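Local coordinates for protein NADH:ubiquinone oxidoreductase, Na translocating, F subunit (Porphyromonas gingivalis, PDB 2R6H) that binds flavin-adenine dinucleotide through the flavin- and nucleotide-binding region of an oxidoreductase subunit of the ferredoxin-reductase type, at residues Glu9-Asn17 and Phe27-Met37. Residues are numbered along the deposited sequence; the frame is centred on the assembly and turned at random.
Sequences EWECEVLSN and FVVKLPEGETM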
loop_
_atom_site.group_PDB
_atom_site.type_symbol
_atom_site.label_atom_id
_atom_site.label_comp_id
_atom_site.label_asym_id
_atom_site.label_seq_id
_atom_site.Cartn_x
_atom_site.Cartn_y
_atom_site.Cartn_z
ATOM N N GLU A 9 18.957 -7.753 11.428
ATOM C CA GLU A 9 17.761 -8.571 11.628
ATOM C C GLU A 9 17.297 -8.709 13.084
ATOM O O GLU A 9 18.053 -9.163 13.943
ATOM C CB GLU A 9 17.986 -9.959 11.034
ATOM C CG GLU A 9 17.085 -11.034 11.612
ATOM C CD GLU A 9 17.123 -12.319 10.799
ATOM O OE1 GLU A 9 17.859 -13.255 11.201
ATOM O OE2 GLU A 9 16.418 -12.388 9.761
ATOM N N TRP A 10 16.046 -8.329 13.346
ATOM C CA TRP A 10 15.424 -8.481 14.667
ATOM C C TRP A 10 14.369 -9.556 14.660
ATOM O O TRP A 10 13.856 -9.916 13.610
ATOM C CB TRP A 10 14.726 -7.194 15.101
ATOM C CG TRP A 10 15.607 -6.008 15.145
ATOM C CD1 TRP A 10 16.329 -5.557 16.212
ATOM C CD2 TRP A 10 15.868 -5.096 14.080
ATOM N NE1 TRP A 10 17.020 -4.424 15.874
ATOM C CE2 TRP A 10 16.753 -4.124 14.560
ATOM C CE3 TRP A 10 15.425 -5.017 12.752
ATOM C CZ2 TRP A 10 17.220 -3.079 13.777
ATOM C CZ3 TRP A 10 15.890 -3.980 11.969
ATOM C CH2 TRP A 10 16.777 -3.023 12.484
ATOM N N GLU A 11 14.029 -10.057 15.838
ATOM C CA GLU A 11 12.806 -10.823 15.958
ATOM C C GLU A 11 11.773 -9.931 16.628
ATOM O O GLU A 11 12.024 -9.333 17.668
ATOM C CB GLU A 11 13.015 -12.154 16.689
ATOM C CG GLU A 11 12.391 -12.262 18.069
ATOM C CD GLU A 11 13.434 -12.342 19.180
ATOM O OE1 GLU A 11 13.361 -13.310 19.974
ATOM O OE2 GLU A 11 14.324 -11.452 19.254
ATOM N N CYS A 12 10.614 -9.815 15.997
ATOM C CA CYS A 12 9.622 -8.855 16.437
ATOM C C CYS A 12 8.354 -9.534 16.916
ATOM O O CYS A 12 7.992 -10.610 16.442
ATOM C CB CYS A 12 9.289 -7.903 15.295
ATOM S SG CYS A 12 10.730 -7.181 14.500
ATOM N N GLU A 13 7.689 -8.889 17.865
ATOM C CA GLU A 13 6.374 -9.314 18.297
ATOM C C GLU A 13 5.274 -8.609 17.496
ATOM O O GLU A 13 5.307 -7.392 17.287
ATOM C CB GLU A 13 6.183 -9.045 19.787
ATOM C CG GLU A 13 4.943 -9.709 20.361
ATOM C CD GLU A 13 4.278 -8.877 21.437
ATOM O OE1 GLU A 13 3.026 -8.807 21.456
ATOM O OE2 GLU A 13 5.013 -8.286 22.259
ATOM N N VAL A 14 4.296 -9.389 17.047
ATOM C CA VAL A 14 3.143 -8.843 16.342
ATOM C C VAL A 14 2.172 -8.173 17.308
ATOM O O VAL A 14 1.600 -8.827 18.181
ATOM C CB VAL A 14 2.395 -9.933 15.551
ATOM C CG1 VAL A 14 1.285 -9.315 14.716
ATOM C CG2 VAL A 14 3.365 -10.709 14.672
ATOM N N LEU A 15 1.990 -6.867 17.146
ATOM C CA LEU A 15 1.021 -6.124 17.943
ATOM C C LEU A 15 -0.390 -6.286 17.389
ATOM O O LEU A 15 -1.315 -6.646 18.117
ATOM C CB LEU A 15 1.397 -4.641 17.997
ATOM C CG LEU A 15 2.727 -4.303 18.673
ATOM C CD1 LEU A 15 2.961 -2.800 18.679
ATOM C CD2 LEU A 15 2.770 -4.862 20.087
ATOM N N SER A 16 -0.548 -6.020 16.097
ATOM C CA SER A 16 -1.871 -5.923 15.490
ATOM C C SER A 16 -1.860 -6.450 14.059
ATOM O O SER A 16 -1.085 -5.989 13.222
ATOM C CB SER A 16 -2.367 -4.476 15.513
ATOM O OG SER A 16 -3.720 -4.394 15.106
ATOM N N ASN A 17 -2.726 -7.420 13.785
ATOM C CA ASN A 17 -2.999 -7.840 12.416
ATOM C C ASN A 17 -4.491 -7.844 12.101
ATOM O O ASN A 17 -5.104 -8.903 11.963
ATOM C CB ASN A 17 -2.402 -9.225 12.152
ATOM C CG ASN A 17 -2.042 -9.435 10.695
ATOM O OD1 ASN A 17 -1.549 -8.526 10.027
ATOM N ND2 ASN A 17 -2.288 -10.639 10.192
ATOM N N PHE A 27 -0.479 -4.786 9.238
ATOM C CA PHE A 27 0.357 -5.702 9.999
ATOM C C PHE A 27 1.395 -4.919 10.800
ATOM O O PHE A 27 2.303 -4.330 10.235
ATOM C CB PHE A 27 1.019 -6.670 9.026
ATOM C CG PHE A 27 1.907 -7.674 9.672
ATOM C CD1 PHE A 27 1.443 -8.454 10.722
ATOM C CD2 PHE A 27 3.197 -7.866 9.210
ATOM C CE1 PHE A 27 2.254 -9.384 11.313
ATOM C CE2 PHE A 27 4.012 -8.796 9.795
ATOM C CZ PHE A 27 3.540 -9.561 10.854
ATOM N N VAL A 28 1.240 -4.913 12.116
ATOM C CA VAL A 28 2.010 -4.033 12.981
ATOM C C VAL A 28 2.908 -4.822 13.948
ATOM O O VAL A 28 2.418 -5.562 14.814
ATOM C CB VAL A 28 1.063 -3.114 13.785
ATOM C CG1 VAL A 28 1.848 -2.201 14.701
ATOM C CG2 VAL A 28 0.175 -2.306 12.840
ATOM N N VAL A 29 4.219 -4.662 13.805
ATOM C CA VAL A 29 5.170 -5.424 14.612
ATOM C C VAL A 29 6.036 -4.510 15.478
ATOM O O VAL A 29 6.266 -3.353 15.120
ATOM C CB VAL A 29 6.073 -6.325 13.722
ATOM C CG1 VAL A 29 5.233 -7.393 12.997
ATOM C CG2 VAL A 29 6.863 -5.474 12.728
ATOM N N LYS A 30 6.511 -5.024 16.613
ATOM C CA LYS A 30 7.337 -4.227 17.523
ATOM C C LYS A 30 8.736 -4.818 17.695
ATOM O O LYS A 30 8.887 -6.034 17.837
ATOM C CB LYS A 30 6.652 -4.092 18.894
ATOM C CG LYS A 30 7.343 -3.143 19.870
ATOM C CD LYS A 30 6.751 -3.253 21.278
ATOM C CE LYS A 30 7.000 -4.646 21.863
ATOM N NZ LYS A 30 6.740 -4.740 23.333
ATOM N N LEU A 31 9.758 -3.966 17.689
ATOM C CA LEU A 31 11.129 -4.444 17.876
ATOM C C LEU A 31 11.403 -4.697 19.345
ATOM O O LEU A 31 10.661 -4.201 20.198
ATOM C CB LEU A 31 12.152 -3.479 17.265
ATOM C CG LEU A 31 12.455 -3.755 15.782
ATOM C CD1 LEU A 31 11.191 -3.654 14.954
ATOM C CD2 LEU A 31 13.515 -2.832 15.224
ATOM N N PRO A 32 12.441 -5.500 19.650
ATOM C CA PRO A 32 12.844 -5.763 21.042
ATOM C C PRO A 32 13.028 -4.444 21.787
ATOM O O PRO A 32 13.380 -3.457 21.136
ATOM C CB PRO A 32 14.202 -6.455 20.890
ATOM C CG PRO A 32 14.149 -7.109 19.555
ATOM C CD PRO A 32 13.282 -6.227 18.679
ATOM N N GLU A 33 12.803 -4.403 23.099
ATOM C CA GLU A 33 12.936 -3.140 23.836
ATOM C C GLU A 33 14.237 -2.400 23.543
ATOM O O GLU A 33 15.297 -3.010 23.399
ATOM C CB GLU A 33 12.759 -3.327 25.346
ATOM C CG GLU A 33 11.462 -2.710 25.884
ATOM C CD GLU A 33 11.347 -2.787 27.401
ATOM O OE1 GLU A 33 11.525 -1.743 28.068
ATOM O OE2 GLU A 33 11.079 -3.892 27.923
ATOM N N GLY A 34 14.133 -1.078 23.440
ATOM C CA GLY A 34 15.281 -0.233 23.158
ATOM C C GLY A 34 15.975 -0.535 21.840
ATOM O O GLY A 34 17.098 -0.091 21.611
ATOM N N GLU A 35 15.318 -1.301 20.977
ATOM C CA GLU A 35 15.817 -1.509 19.630
ATOM C C GLU A 35 15.089 -0.546 18.714
ATOM O O GLU A 35 13.983 -0.106 19.023
ATOM C CB GLU A 35 15.589 -2.948 19.169
ATOM C CG GLU A 35 16.404 -4.004 19.918
ATOM C CD GLU A 35 17.855 -4.086 19.457
ATOM O OE1 GLU A 35 18.438 -5.192 19.529
ATOM O OE2 GLU A 35 18.410 -3.055 19.022
ATOM N N THR A 36 15.716 -0.215 17.592
ATOM C CA THR A 36 15.155 0.758 16.652
ATOM C C THR A 36 15.698 0.571 15.227
ATOM O O THR A 36 16.879 0.255 15.029
ATOM C CB THR A 36 15.377 2.222 17.152
ATOM O OG1 THR A 36 14.199 2.681 17.828
ATOM C CG2 THR A 36 15.679 3.172 15.997
HETATM N N MSE A 37 14.820 0.745 14.239
HETATM C CA MSE A 37 15.234 0.727 12.840
HETATM C C MSE A 37 15.270 2.139 12.245
HETATM O O MSE A 37 14.235 2.806 12.115
HETATM C CB MSE A 37 14.327 -0.179 12.011
HETATM C CG MSE A 37 14.855 -0.468 10.617
HETATM SE SE MSE A 37 13.461 -1.116 9.409
HETATM C CE MSE A 37 13.124 -2.859 10.221
#
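V28 O takes two backbone donors, L15 N at 2.7 Å and S16 N at 3.3 Å, the mark of a classic beta bulge in the antiparallel hairpin of strands 9-19 and 24-30, part of the six-stranded antiparallel sheet of the FAD-binding domain. L15 N comes in nearly end-on to the carbonyl, S16 N in its plane on a lone pair. Within the same bulge V28 N bonds back to S16 O; on the E13 side of it, E13 and K30 form a hydrogen-bonded pair, K30 N to E13 O being 2.7 Å. The side chains of these two run alongside each other in the same direction, their charged ends short of a salt bridge.

On the face with V14 and V29, V14 turns both methyls to the F27 ring; CG1, anti to the backbone N (chi1 -174°), lies 3.5 Å from F27 CE1.

Beyond the strand, a type II beta turn from P32 to E35 brings E35 to the W10 indole. E35 CD lies at the indole edge, near the ring plane, and the carboxylate is turned 81° from the ring. Selenomethionine M37 supplies CE, 3.5 Å from W10 CZ3.

Further out, F27 touches L135, its side chain about 9 Å from the bound FAD, and V29 packs on V141 and M143 of strand 140-147. L31 lays CD2 over one face of the W10 indole in a CH-pi contact, 3.6 Å from the centroid of the five-membered ring.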